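PDB 2CWY: hypothetical protein TTHA0068 from Thermus thermophilus, which is of unknown function but belongs to the DUF309 family and folds as a small, compact bundle of helices. Local coordinates for residues M1-E6 / E22-Y27; R36-G41 / E70-P75; I43-A48 / R63-R68; A47-R52 / R89-A94. All blocks are in the same frame, centred on the assembly; numbering follows the deposited sequence.

Contact 1 of 4, residues M1-E6 / E22-Y27; sequences MVPDWE and EVLEPY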
loop_
_atom_site.group_PDB
_atom_site.type_symbol
_atom_site.label_atom_id
_atom_site.label_comp_id
_atom_site.label_asym_id
_atom_site.label_seq_id
_atom_site.Cartn_x
_atom_site.Cartn_y
_atom_site.Cartn_z
HETATM N N MSE A 1 -18.889 0.882 -1.822
HETATM C CA MSE A 1 -17.893 -0.220 -1.780
HETATM C C MSE A 1 -16.457 0.251 -1.582
HETATM O O MSE A 1 -15.960 1.125 -2.295
HETATM C CB MSE A 1 -17.946 -1.035 -3.065
HETATM C CG MSE A 1 -19.073 -2.034 -3.162
HETATM SE SE MSE A 1 -18.882 -2.898 -4.869
HETATM C CE MSE A 1 -19.235 -1.339 -5.974
ATOM N N VAL A 2 -15.795 -0.347 -0.603
ATOM C CA VAL A 2 -14.410 -0.044 -0.306
ATOM C C VAL A 2 -13.759 -1.401 -0.127
ATOM O O VAL A 2 -14.451 -2.400 0.068
ATOM C CB VAL A 2 -14.285 0.793 0.971
ATOM C CG1 VAL A 2 -14.998 2.130 0.771
ATOM C CG2 VAL A 2 -14.874 0.051 2.150
ATOM N N PRO A 3 -12.427 -1.467 -0.192
ATOM C CA PRO A 3 -11.745 -2.757 -0.038
ATOM C C PRO A 3 -12.105 -3.543 1.229
ATOM O O PRO A 3 -12.402 -2.953 2.261
ATOM C CB PRO A 3 -10.260 -2.364 -0.027
ATOM C CG PRO A 3 -10.221 -1.059 -0.763
ATOM C CD PRO A 3 -11.455 -0.360 -0.252
ATOM N N ASP A 4 -12.096 -4.871 1.133
ATOM C CA ASP A 4 -12.292 -5.722 2.306
ATOM C C ASP A 4 -10.819 -5.922 2.681
ATOM O O ASP A 4 -10.134 -6.750 2.086
ATOM C CB ASP A 4 -12.901 -7.079 1.935
ATOM C CG ASP A 4 -12.938 -8.041 3.115
ATOM O OD1 ASP A 4 -12.034 -7.978 3.979
ATOM O OD2 ASP A 4 -13.863 -8.873 3.184
ATOM N N TRP A 5 -10.326 -5.152 3.647
ATOM C CA TRP A 5 -8.916 -5.237 4.011
ATOM C C TRP A 5 -8.463 -6.605 4.520
ATOM O O TRP A 5 -7.284 -6.942 4.437
ATOM C CB TRP A 5 -8.567 -4.108 5.000
ATOM C CG TRP A 5 -8.672 -2.722 4.393
ATOM C CD1 TRP A 5 -9.542 -1.724 4.747
ATOM C CD2 TRP A 5 -7.849 -2.178 3.345
ATOM N NE1 TRP A 5 -9.304 -0.595 3.987
ATOM C CE2 TRP A 5 -8.272 -0.850 3.122
ATOM C CE3 TRP A 5 -6.789 -2.687 2.581
ATOM C CZ2 TRP A 5 -7.669 -0.018 2.158
ATOM C CZ3 TRP A 5 -6.186 -1.855 1.624
ATOM C CH2 TRP A 5 -6.633 -0.539 1.426
ATOM N N GLU A 6 -9.389 -7.410 5.030
ATOM C CA GLU A 6 -9.012 -8.736 5.490
ATOM C C GLU A 6 -8.526 -9.524 4.275
ATOM O O GLU A 6 -7.519 -10.218 4.332
ATOM C CB GLU A 6 -10.202 -9.437 6.146
ATOM C CG GLU A 6 -9.806 -10.605 7.049
ATOM C CD GLU A 6 -8.609 -10.292 7.961
ATOM O OE1 GLU A 6 -8.403 -9.109 8.326
ATOM O OE2 GLU A 6 -7.876 -11.240 8.325
ATOM N N GLU A 22 -3.223 -4.641 -8.212
ATOM C CA GLU A 22 -4.312 -4.806 -9.173
ATOM C C GLU A 22 -5.700 -4.736 -8.534
ATOM O O GLU A 22 -6.616 -4.150 -9.104
ATOM C CB GLU A 22 -4.164 -6.147 -9.891
ATOM C CG GLU A 22 -5.074 -6.311 -11.088
ATOM C CD GLU A 22 -4.947 -7.676 -11.714
ATOM O OE1 GLU A 22 -3.802 -8.164 -11.847
ATOM O OE2 GLU A 22 -5.991 -8.257 -12.080
ATOM N N VAL A 23 -5.856 -5.329 -7.350
ATOM C CA VAL A 23 -7.147 -5.331 -6.671
ATOM C C VAL A 23 -7.566 -3.944 -6.173
ATOM O O VAL A 23 -8.752 -3.619 -6.162
ATOM C CB VAL A 23 -7.145 -6.361 -5.491
ATOM C CG1 VAL A 23 -8.330 -6.140 -4.561
ATOM C CG2 VAL A 23 -7.214 -7.765 -6.061
ATOM N N LEU A 24 -6.594 -3.118 -5.798
ATOM C CA LEU A 24 -6.896 -1.783 -5.291
ATOM C C LEU A 24 -7.067 -0.703 -6.359
ATOM O O LEU A 24 -7.628 0.356 -6.081
ATOM C CB LEU A 24 -5.822 -1.348 -4.299
ATOM C CG LEU A 24 -5.702 -2.177 -3.020
ATOM C CD1 LEU A 24 -4.545 -1.624 -2.200
ATOM C CD2 LEU A 24 -7.000 -2.107 -2.218
ATOM N N GLU A 25 -6.589 -0.956 -7.573
ATOM C CA GLU A 25 -6.720 0.042 -8.627
ATOM C C GLU A 25 -8.137 0.577 -8.859
ATOM O O GLU A 25 -8.322 1.793 -8.950
ATOM C CB GLU A 25 -6.170 -0.482 -9.957
ATOM C CG GLU A 25 -6.173 0.589 -11.029
ATOM C CD GLU A 25 -5.891 0.040 -12.416
ATOM O OE1 GLU A 25 -6.087 -1.174 -12.625
ATOM O OE2 GLU A 25 -5.484 0.828 -13.296
ATOM N N PRO A 26 -9.156 -0.312 -8.947
ATOM C CA PRO A 26 -10.538 0.131 -9.174
ATOM C C PRO A 26 -11.052 1.051 -8.072
ATOM O O PRO A 26 -11.831 1.963 -8.339
ATOM C CB PRO A 26 -11.338 -1.176 -9.232
ATOM C CG PRO A 26 -10.307 -2.240 -9.536
ATOM C CD PRO A 26 -9.097 -1.778 -8.782
ATOM N N TYR A 27 -10.618 0.798 -6.836
ATOM C CA TYR A 27 -11.029 1.615 -5.695
ATOM C C TYR A 27 -10.375 2.990 -5.752
ATOM O O TYR A 27 -11.023 4.008 -5.512
ATOM C CB TYR A 27 -10.657 0.912 -4.391
ATOM C CG TYR A 27 -11.455 -0.350 -4.205
ATOM C CD1 TYR A 27 -12.810 -0.288 -3.876
ATOM C CD2 TYR A 27 -10.894 -1.602 -4.466
ATOM C CE1 TYR A 27 -13.589 -1.434 -3.820
ATOM C CE2 TYR A 27 -11.669 -2.766 -4.414
ATOM C CZ TYR A 27 -13.019 -2.667 -4.095
ATOM O OH TYR A 27 -13.822 -3.787 -4.097
#

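Contact 2 of 4, residues R36-G41 / E70-P75; sequences RRLLQG and EGLPCP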
loop_
_atom_site.group_PDB
_atom_site.type_symbol
_atom_site.label_atom_id
_atom_site.label_comp_id
_atom_site.label_asym_id
_atom_site.label_seq_id
_atom_site.Cartn_x
_atom_site.Cartn_y
_atom_site.Cartn_z
ATOM N N ARG A 36 -8.331 8.465 -1.480
ATOM C CA ARG A 36 -7.556 8.232 -2.695
ATOM C C ARG A 36 -6.069 8.197 -2.336
ATOM O O ARG A 36 -5.314 7.370 -2.847
ATOM C CB ARG A 36 -7.841 9.321 -3.756
ATOM C CG ARG A 36 -7.455 8.925 -5.196
ATOM C CD ARG A 36 -7.607 10.094 -6.197
ATOM N NE ARG A 36 -7.197 9.731 -7.557
ATOM C CZ ARG A 36 -7.992 9.170 -8.468
ATOM N NH1 ARG A 36 -9.259 8.907 -8.183
ATOM N NH2 ARG A 36 -7.514 8.858 -9.668
ATOM N N ARG A 37 -5.648 9.070 -1.426
ATOM C CA ARG A 37 -4.247 9.090 -1.029
ATOM C C ARG A 37 -3.878 7.777 -0.339
ATOM O O ARG A 37 -2.835 7.177 -0.621
ATOM C CB ARG A 37 -3.983 10.284 -0.098
ATOM C CG ARG A 37 -3.820 11.609 -0.847
ATOM C CD ARG A 37 -3.839 12.779 0.120
ATOM N NE ARG A 37 -2.841 12.621 1.171
ATOM C CZ ARG A 37 -2.919 13.213 2.357
ATOM N NH1 ARG A 37 -3.951 14.002 2.632
ATOM N NH2 ARG A 37 -1.978 13.003 3.268
ATOM N N LEU A 38 -4.745 7.325 0.561
ATOM C CA LEU A 38 -4.494 6.086 1.261
ATOM C C LEU A 38 -4.357 4.924 0.282
ATOM O O LEU A 38 -3.419 4.139 0.375
ATOM C CB LEU A 38 -5.624 5.790 2.236
ATOM C CG LEU A 38 -5.528 4.384 2.832
ATOM C CD1 LEU A 38 -4.377 4.326 3.834
ATOM C CD2 LEU A 38 -6.818 4.034 3.482
ATOM N N LEU A 39 -5.297 4.808 -0.657
ATOM C CA LEU A 39 -5.250 3.708 -1.628
ATOM C C LEU A 39 -3.972 3.734 -2.465
ATOM O O LEU A 39 -3.323 2.697 -2.659
ATOM C CB LEU A 39 -6.504 3.745 -2.517
ATOM C CG LEU A 39 -7.786 3.373 -1.752
ATOM C CD1 LEU A 39 -9.007 3.901 -2.481
ATOM C CD2 LEU A 39 -7.866 1.851 -1.588
ATOM N N GLN A 40 -3.582 4.911 -2.940
ATOM C CA GLN A 40 -2.367 4.991 -3.729
ATOM C C GLN A 40 -1.129 4.682 -2.884
ATOM O O GLN A 40 -0.176 4.110 -3.382
ATOM C CB GLN A 40 -2.222 6.361 -4.373
ATOM C CG GLN A 40 -1.238 6.329 -5.536
ATOM C CD GLN A 40 -1.327 7.563 -6.392
ATOM O OE1 GLN A 40 -1.293 8.682 -5.882
ATOM N NE2 GLN A 40 -1.439 7.372 -7.700
ATOM N N GLY A 41 -1.155 5.059 -1.608
ATOM C CA GLY A 41 -0.033 4.788 -0.725
ATOM C C GLY A 41 0.154 3.290 -0.531
ATOM O O GLY A 41 1.271 2.781 -0.606
ATOM N N GLU A 70 1.502 10.662 4.422
ATOM C CA GLU A 70 1.841 11.704 5.375
ATOM C C GLU A 70 0.665 12.585 5.753
ATOM O O GLU A 70 0.045 13.201 4.890
ATOM C CB GLU A 70 2.950 12.588 4.808
ATOM C CG GLU A 70 3.373 13.703 5.755
ATOM C CD GLU A 70 4.090 13.178 6.987
ATOM O OE1 GLU A 70 3.548 12.275 7.665
ATOM O OE2 GLU A 70 5.201 13.674 7.278
ATOM N N GLY A 71 0.363 12.637 7.049
ATOM C CA GLY A 71 -0.713 13.489 7.523
ATOM C C GLY A 71 -2.104 12.890 7.525
ATOM O O GLY A 71 -3.059 13.546 7.950
ATOM N N LEU A 72 -2.244 11.658 7.047
ATOM C CA LEU A 72 -3.558 11.029 7.035
ATOM C C LEU A 72 -3.912 10.529 8.428
ATOM O O LEU A 72 -3.028 10.218 9.236
ATOM C CB LEU A 72 -3.584 9.826 6.084
ATOM C CG LEU A 72 -3.533 10.046 4.571
ATOM C CD1 LEU A 72 -3.556 8.681 3.880
ATOM C CD2 LEU A 72 -4.728 10.907 4.113
ATOM N N PRO A 73 -5.213 10.471 8.745
ATOM C CA PRO A 73 -5.554 9.965 10.074
ATOM C C PRO A 73 -5.356 8.446 10.008
ATOM O O PRO A 73 -5.319 7.882 8.912
ATOM C CB PRO A 73 -7.022 10.360 10.228
ATOM C CG PRO A 73 -7.523 10.413 8.824
ATOM C CD PRO A 73 -6.391 11.052 8.077
ATOM N N CYS A 74 -5.197 7.796 11.159
ATOM C CA CYS A 74 -5.031 6.339 11.190
ATOM C C CYS A 74 -5.806 5.783 12.382
ATOM O O CYS A 74 -5.687 6.288 13.494
ATOM C CB CYS A 74 -3.546 5.952 11.312
ATOM S SG CYS A 74 -3.196 4.155 11.167
ATOM N N PRO A 75 -6.620 4.736 12.160
ATOM C CA PRO A 75 -6.803 4.108 10.852
ATOM C C PRO A 75 -7.644 4.951 9.904
ATOM O O PRO A 75 -8.189 5.996 10.284
ATOM C CB PRO A 75 -7.476 2.785 11.200
ATOM C CG PRO A 75 -8.317 3.145 12.398
ATOM C CD PRO A 75 -7.342 3.988 13.209
#

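Contact 3 of 4, residues I43-A48 / R63-R68; sequences ILLAAA and RKAEAR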
loop_
_atom_site.group_PDB
_atom_site.type_symbol
_atom_site.label_atom_id
_atom_site.label_comp_id
_atom_site.label_asym_id
_atom_site.label_seq_id
_atom_site.Cartn_x
_atom_site.Cartn_y
_atom_site.Cartn_z
ATOM N N ILE A 43 -0.934 0.976 -2.533
ATOM C CA ILE A 43 -0.550 0.464 -3.838
ATOM C C ILE A 43 0.966 0.624 -4.041
ATOM O O ILE A 43 1.633 -0.294 -4.525
ATOM C CB ILE A 43 -1.310 1.213 -4.969
ATOM C CG1 ILE A 43 -2.731 0.650 -5.109
ATOM C CG2 ILE A 43 -0.538 1.112 -6.284
ATOM C CD1 ILE A 43 -3.610 1.467 -6.032
ATOM N N LEU A 44 1.504 1.781 -3.660
ATOM C CA LEU A 44 2.937 2.050 -3.833
ATOM C C LEU A 44 3.815 1.207 -2.902
ATOM O O LEU A 44 4.949 0.880 -3.246
ATOM C CB LEU A 44 3.213 3.552 -3.635
ATOM C CG LEU A 44 2.662 4.461 -4.751
ATOM C CD1 LEU A 44 2.589 5.927 -4.278
ATOM C CD2 LEU A 44 3.567 4.334 -5.971
ATOM N N LEU A 45 3.302 0.866 -1.721
ATOM C CA LEU A 45 4.058 0.013 -0.804
ATOM C C LEU A 45 4.101 -1.388 -1.420
ATOM O O LEU A 45 5.151 -2.046 -1.434
ATOM C CB LEU A 45 3.378 -0.056 0.565
ATOM C CG LEU A 45 3.301 1.260 1.343
ATOM C CD1 LEU A 45 2.664 0.998 2.704
ATOM C CD2 LEU A 45 4.691 1.839 1.518
ATOM N N ALA A 46 2.957 -1.851 -1.923
ATOM C CA ALA A 46 2.915 -3.169 -2.556
ATOM C C ALA A 46 3.881 -3.170 -3.751
ATOM O O ALA A 46 4.663 -4.110 -3.940
ATOM C CB ALA A 46 1.479 -3.497 -3.022
ATOM N N ALA A 47 3.830 -2.103 -4.544
ATOM C CA ALA A 47 4.690 -1.980 -5.722
ATOM C C ALA A 47 6.171 -2.017 -5.351
ATOM O O ALA A 47 6.985 -2.596 -6.074
ATOM C CB ALA A 47 4.353 -0.677 -6.480
ATOM N N ALA A 48 6.519 -1.395 -4.227
ATOM C CA ALA A 48 7.906 -1.371 -3.767
ATOM C C ALA A 48 8.391 -2.787 -3.475
ATOM O O ALA A 48 9.478 -3.180 -3.894
ATOM C CB ALA A 48 8.025 -0.524 -2.506
ATOM N N ARG A 63 9.163 6.078 -0.977
ATOM C CA ARG A 63 9.166 7.533 -0.811
ATOM C C ARG A 63 7.843 8.143 -1.292
ATOM O O ARG A 63 7.258 9.005 -0.620
ATOM C CB ARG A 63 10.334 8.176 -1.589
ATOM C CG ARG A 63 10.136 9.673 -1.868
ATOM C CD ARG A 63 11.389 10.360 -2.422
ATOM N NE ARG A 63 12.021 9.639 -3.526
ATOM C CZ ARG A 63 11.443 9.371 -4.697
ATOM N NH1 ARG A 63 10.197 9.759 -4.943
ATOM N NH2 ARG A 63 12.130 8.729 -5.638
ATOM N N LYS A 64 7.370 7.703 -2.455
ATOM C CA LYS A 64 6.104 8.223 -2.981
ATOM C C LYS A 64 4.946 7.822 -2.068
ATOM O O LYS A 64 4.020 8.607 -1.836
ATOM C CB LYS A 64 5.880 7.699 -4.395
ATOM C CG LYS A 64 6.909 8.243 -5.378
ATOM C CD LYS A 64 6.913 7.457 -6.673
ATOM C CE LYS A 64 5.634 7.634 -7.441
ATOM N NZ LYS A 64 5.710 6.886 -8.740
ATOM N N ALA A 65 4.992 6.595 -1.556
ATOM C CA ALA A 65 3.949 6.133 -0.646
ATOM C C ALA A 65 3.924 6.998 0.616
ATOM O O ALA A 65 2.861 7.396 1.092
ATOM C CB ALA A 65 4.185 4.678 -0.267
ATOM N N GLU A 66 5.101 7.280 1.170
ATOM C CA GLU A 66 5.182 8.095 2.375
ATOM C C GLU A 66 4.609 9.484 2.118
ATOM O O GLU A 66 3.914 10.041 2.970
ATOM C CB GLU A 66 6.633 8.176 2.857
ATOM C CG GLU A 66 7.183 6.797 3.270
ATOM C CD GLU A 66 8.655 6.803 3.657
ATOM O OE1 GLU A 66 9.464 7.428 2.938
ATOM O OE2 GLU A 66 8.995 6.154 4.670
ATOM N N ALA A 67 4.882 10.030 0.937
ATOM C CA ALA A 67 4.381 11.350 0.577
ATOM C C ALA A 67 2.851 11.371 0.578
ATOM O O ALA A 67 2.227 12.349 0.995
ATOM C CB ALA A 67 4.908 11.747 -0.796
ATOM N N ARG A 68 2.247 10.286 0.117
ATOM C CA ARG A 68 0.796 10.197 0.066
ATOM C C ARG A 68 0.166 9.950 1.438
ATOM O O ARG A 68 -0.914 10.475 1.739
ATOM C CB ARG A 68 0.369 9.052 -0.858
ATOM C CG ARG A 68 0.969 9.061 -2.258
ATOM C CD ARG A 68 0.208 9.944 -3.223
ATOM N NE ARG A 68 0.751 9.827 -4.578
ATOM C CZ ARG A 68 1.923 10.327 -4.958
ATOM N NH1 ARG A 68 2.679 10.984 -4.087
ATOM N NH2 ARG A 68 2.342 10.164 -6.206
#

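Contact 4 of 4, residues A47-R52 / R89-A94; sequences AALHQR and RRRLGA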
loop_
_atom_site.group_PDB
_atom_site.type_symbol
_atom_site.label_atom_id
_atom_site.label_comp_id
_atom_site.label_asym_id
_atom_site.label_seq_id
_atom_site.Cartn_x
_atom_site.Cartn_y
_atom_site.Cartn_z
ATOM N N ALA A 47 3.830 -2.103 -4.544
ATOM C CA ALA A 47 4.690 -1.980 -5.722
ATOM C C ALA A 47 6.171 -2.017 -5.351
ATOM O O ALA A 47 6.985 -2.596 -6.074
ATOM C CB ALA A 47 4.353 -0.677 -6.480
ATOM N N ALA A 48 6.519 -1.395 -4.227
ATOM C CA ALA A 48 7.906 -1.371 -3.767
ATOM C C ALA A 48 8.391 -2.787 -3.475
ATOM O O ALA A 48 9.478 -3.180 -3.894
ATOM C CB ALA A 48 8.025 -0.524 -2.506
ATOM N N LEU A 49 7.580 -3.558 -2.757
ATOM C CA LEU A 49 7.977 -4.916 -2.427
ATOM C C LEU A 49 8.050 -5.815 -3.654
ATOM O O LEU A 49 8.913 -6.700 -3.727
ATOM C CB LEU A 49 7.027 -5.500 -1.378
ATOM C CG LEU A 49 7.059 -4.709 -0.071
ATOM C CD1 LEU A 49 6.104 -5.351 0.925
ATOM C CD2 LEU A 49 8.472 -4.680 0.494
ATOM N N HIS A 50 7.156 -5.587 -4.618
ATOM C CA HIS A 50 7.156 -6.366 -5.855
ATOM C C HIS A 50 8.457 -6.070 -6.612
ATOM O O HIS A 50 9.121 -6.984 -7.098
ATOM C CB HIS A 50 5.961 -5.991 -6.732
ATOM C CG HIS A 50 5.982 -6.632 -8.087
ATOM N ND1 HIS A 50 5.877 -7.993 -8.271
ATOM C CD2 HIS A 50 6.136 -6.097 -9.320
ATOM C CE1 HIS A 50 5.966 -8.272 -9.559
ATOM N NE2 HIS A 50 6.125 -7.139 -10.219
ATOM N N GLN A 51 8.822 -4.794 -6.707
ATOM C CA GLN A 51 10.054 -4.433 -7.400
ATOM C C GLN A 51 11.259 -5.095 -6.757
ATOM O O GLN A 51 12.135 -5.594 -7.448
ATOM C CB GLN A 51 10.258 -2.919 -7.412
ATOM C CG GLN A 51 9.345 -2.184 -8.396
ATOM C CD GLN A 51 9.575 -2.607 -9.835
ATOM O OE1 GLN A 51 10.669 -2.446 -10.370
ATOM N NE2 GLN A 51 8.536 -3.139 -10.474
ATOM N N ARG A 52 11.298 -5.109 -5.431
ATOM C CA ARG A 52 12.435 -5.703 -4.749
ATOM C C ARG A 52 12.517 -7.213 -4.943
ATOM O O ARG A 52 13.607 -7.783 -4.954
ATOM C CB ARG A 52 12.417 -5.290 -3.271
ATOM C CG ARG A 52 12.919 -3.839 -3.139
ATOM C CD ARG A 52 14.458 -3.807 -3.217
ATOM N NE ARG A 52 14.956 -4.497 -2.042
ATOM C CZ ARG A 52 15.185 -3.917 -0.868
ATOM N NH1 ARG A 52 15.590 -4.655 0.146
ATOM N NH2 ARG A 52 15.091 -2.603 -0.722
ATOM N N ARG A 89 8.560 -0.849 5.362
ATOM C CA ARG A 89 9.855 -0.245 5.645
ATOM C C ARG A 89 10.854 -1.290 6.119
ATOM O O ARG A 89 11.990 -1.332 5.650
ATOM C CB ARG A 89 9.713 0.854 6.697
ATOM C CG ARG A 89 9.202 2.174 6.148
ATOM C CD ARG A 89 8.827 3.120 7.285
ATOM N NE ARG A 89 8.498 4.456 6.792
ATOM C CZ ARG A 89 7.879 5.390 7.507
ATOM N NH1 ARG A 89 7.509 5.136 8.755
ATOM N NH2 ARG A 89 7.649 6.587 6.984
ATOM N N ARG A 90 10.438 -2.146 7.040
ATOM C CA ARG A 90 11.347 -3.169 7.536
ATOM C C ARG A 90 11.757 -4.138 6.441
ATOM O O ARG A 90 12.947 -4.460 6.313
ATOM C CB ARG A 90 10.718 -3.897 8.720
ATOM C CG ARG A 90 10.720 -3.032 9.948
ATOM C CD ARG A 90 9.970 -3.653 11.104
ATOM N NE ARG A 90 10.035 -2.790 12.280
ATOM C CZ ARG A 90 9.203 -2.893 13.308
ATOM N NH1 ARG A 90 8.257 -3.819 13.291
ATOM N NH2 ARG A 90 9.305 -2.069 14.340
ATOM N N ARG A 91 10.799 -4.577 5.627
ATOM C CA ARG A 91 11.118 -5.493 4.534
ATOM C C ARG A 91 12.075 -4.872 3.512
ATOM O O ARG A 91 12.851 -5.580 2.871
ATOM C CB ARG A 91 9.845 -5.957 3.823
ATOM C CG ARG A 91 9.032 -6.973 4.625
ATOM C CD ARG A 91 7.817 -7.471 3.853
ATOM N NE ARG A 91 7.059 -8.455 4.624
ATOM C CZ ARG A 91 7.430 -9.718 4.791
ATOM N NH1 ARG A 91 8.545 -10.164 4.232
ATOM N NH2 ARG A 91 6.686 -10.538 5.531
ATOM N N LEU A 92 12.014 -3.552 3.359
ATOM C CA LEU A 92 12.870 -2.856 2.410
ATOM C C LEU A 92 14.197 -2.437 3.017
ATOM O O LEU A 92 15.095 -1.974 2.306
ATOM C CB LEU A 92 12.150 -1.622 1.859
ATOM C CG LEU A 92 10.893 -1.913 1.037
ATOM C CD1 LEU A 92 10.186 -0.606 0.672
ATOM C CD2 LEU A 92 11.270 -2.689 -0.204
ATOM N N GLY A 93 14.325 -2.606 4.325
ATOM C CA GLY A 93 15.543 -2.212 5.011
ATOM C C GLY A 93 15.606 -0.701 5.129
ATOM O O GLY A 93 16.681 -0.126 5.296
ATOM N N ALA A 94 14.442 -0.062 5.049
ATOM C CA ALA A 94 14.339 1.392 5.125
ATOM C C ALA A 94 14.053 1.898 6.539
ATOM O O ALA A 94 14.986 2.445 7.164
ATOM C CB ALA A 94 13.252 1.874 4.173
ATOM O OXT ALA A 94 12.904 1.737 7.012
#

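Contact 1 of 4, residues M1-E6 / E22-Y27
Pro3 lies against the ring of Tyr27 in a CH-pi contact, its CG standing 4.0 Å from the centroid of the Tyr27 ring and 22° off the ring normal, so the methylene comes in over the face. Proline suits this place because its ring carbons are rigid and carry C-H groups that an aromatic face attracts. Tyr27 sets CG beside its backbone N, with chi1 at -67°, and this turn of the side chain lays the ring against the extended backbone at the chain start. There Met1 O meets the ring at its edge, 3.8 Å from Tyr27 CD1, while Val2 C lies 3.7 Å from Tyr27 CE1. Met1, present as selenomethionine, adds little more.

The aliphatic contacts gather on one methyl group. Leu24 CD2 is 3.7 Å from Pro3 CG and 3.9 Å from Trp5 CZ3, the leucine crossing both side chains at about a right angle. Pro3 in turn places its CB over the centre of the Trp5 ring, 3.9 Å above the plane, so the proline is wedged between two aromatic residues.

No hydrogen bond crosses between the two segments. Asp4 is the N-cap of helix 5-13, and its OD1 accepts a weak bond from Glu6 N and another from Glu7 N, while Trp5 NE1 bonds weakly to Met77 O. The cap marks the point where the extended tail turns into helix. Helix 33-53 packs against the same residues, with Leu39 touching Pro3 and Tyr27, and Val42 and Ile43 touching Leu24, so the chain start is seated against helix 17-30 and the central helix.

Contact 2 of 4, residues R36-G41 / E70-P75
Leu72 carries this contact, spreading its two methyl groups over Arg37 and Leu38 of helix 33-53. The tight part is the face of the Arg37 guanidinium: Leu72 CD2 lies over its centre, 3.3 Å above the plane and 3.4 Å from Arg37 CZ. The other methyl, Leu72 CD1, reaches the helix backbone at Leu38 N, 3.8 Å away, and Leu38 CB at 3.9 Å. Leucine fits because a branched end can touch a flat cation and a helix surface at once. Trp81 of helix 81-92 also touches both Leu38 and Leu72, burying this side.

The outer side is looser. Glu70 and Gly71 are exposed; Glu70 turns its carboxylate away from the helix, and Gly71 takes a positive phi of 87°, a conformation that glycine adopts readily. Here the guanidinium meets the turn with its edge. Arg37 NH2 comes 2.6 Å from Glu70 O, near the guanidinium plane, but the angle is too poor for a hydrogen bond. The firmer polar tie is Arg37 NE to Arg68 O, at the end of helix 59-69. A bend at chi3 of Arg37 (55°) turns the group so that its face meets leucine while NE reaches Arg68 O.

Replacing Arg37 by an alanine would probably leave Arg68 O without this donor and Leu72 CD2 without the flat surface beneath it.

The chemistry is thus divided within one arginine: a cation whose flat face, which has no N-H to donate, packs on leucine, while its NE donates to the carbonyl of Arg68, joining helix 33-53 to the loop after helix 59-69.

Contact 3 of 4, residues I43-A48 / R63-R68
Leu44 and Ala65 mark the closest approach of two nearly antiparallel helices, whose local axes come within 8.4 Å at an angle of 165° between their N-to-C directions. Helices 33-53 and 59-69 follow each other in the chain, so this is the packing of an antiparallel helical hairpin in an all-alpha fold. The small alanine is what permits it: the CA atoms of Leu44 and Ala65 are 5.3 Å apart, a spacing that a larger residue facing the partner helix would hinder.

Leu44 points at helix 59-69 and divides its contacts. Its CB rests 3.7 Å from Ala65 CB, while CD1 extends to Lys64 CB, also at 3.7 Å, and to Arg68 CG at 4.1 Å. The Leu44 and Lys64 side chains cross at about a right angle. It is the aliphatic start of the lysine, its CB, that faces Leu44 CD1. Arg68 likewise contributes methylene carbon here, its chain bent at chi2 (-84°), and sends its polar end to Gln40, where NE donates a hydrogen bond to OE1.

Deeper in, Leu45 packs toward Leu85 and Ala88 of helix 81-92 and Trp12 of helix 5-13, joining the hairpin to the rest of the bundle. The Ala65 methyl group lies against both leucines, and its contact with Leu45 is tighter than van der Waals radii favour: Leu45 CD2 to Ala65 CB is 3.4 Å.

Contact 4 of 4, residues A47-R52 / R89-A94
Leu92 thrusts its branched end between Ala48, Leu49 and Arg52: CD1 goes to Ala48, and CD2 is shared by Leu49 and Arg52. The methyl of Ala48 meets it with CB to CD1 at 3.8 Å, where the small residue leaves room for the leucine. The Leu92 and Leu49 side chains cross obliquely, bringing their CD2 atoms within 3.5 Å. The same Leu92 CD2 lies 3.6 Å from Arg52 CG and over one face of the arginine's guanidinium, toward its rim.

Arg52 doubles back through bends at chi2 and chi3 (-79° and -66°), which brings its head to the end of the opposing helix. There NH2 donates to Leu92 O at 3.1 Å, the oxygen lying close to the guanidinium plane, and NH1 adds a weak bond to the same atom. Leu49 also crosses Arg91 at about a right angle, with Leu49 CD2 3.8 Å from Arg91 CB; the charged end of Arg91 pairs instead with Glu87.

An alanine at Leu92 would probably leave a gap beside Ala48 and Leu49 and strip the Arg52 guanidinium of its apolar cover.

Helix 81-92 finishes with Ala94 N bonding to Arg89 O, Gly93 N to Arg90 O, and Gly93 supplying the positive phi. A cation at this carbonyl end is probably favoured by the helix dipole. The Schellman motif closes the helix, and Arg52, bonded to Leu92 O, ties that helix end to helix 33-53.

Overall arrangement
Helix 33-53 is the common element: contacts 2, 3 and 4 meet successive parts of it, while contact 1 joins the chain start to helix 17-30 and touches it through Leu39 and Ile43. Contact 3 lies nearest the centre of the chain, about 6 Å away, and is almost wholly aliphatic. Contacts 1 and 4 are each about 11 Å out, on opposite sides of that centre; yet contact 4 is buried, whereas contacts 1, 2 and 3 are partly buried. Contact 1 relies on aromatic and proline packing, contact 4 on leucine plus an arginine at a helix end, and contact 2 pairs the same types at a loop. Polar links join contacts 2 and 3, and the Glu66-Arg89 salt bridge joins contacts 3 and 4.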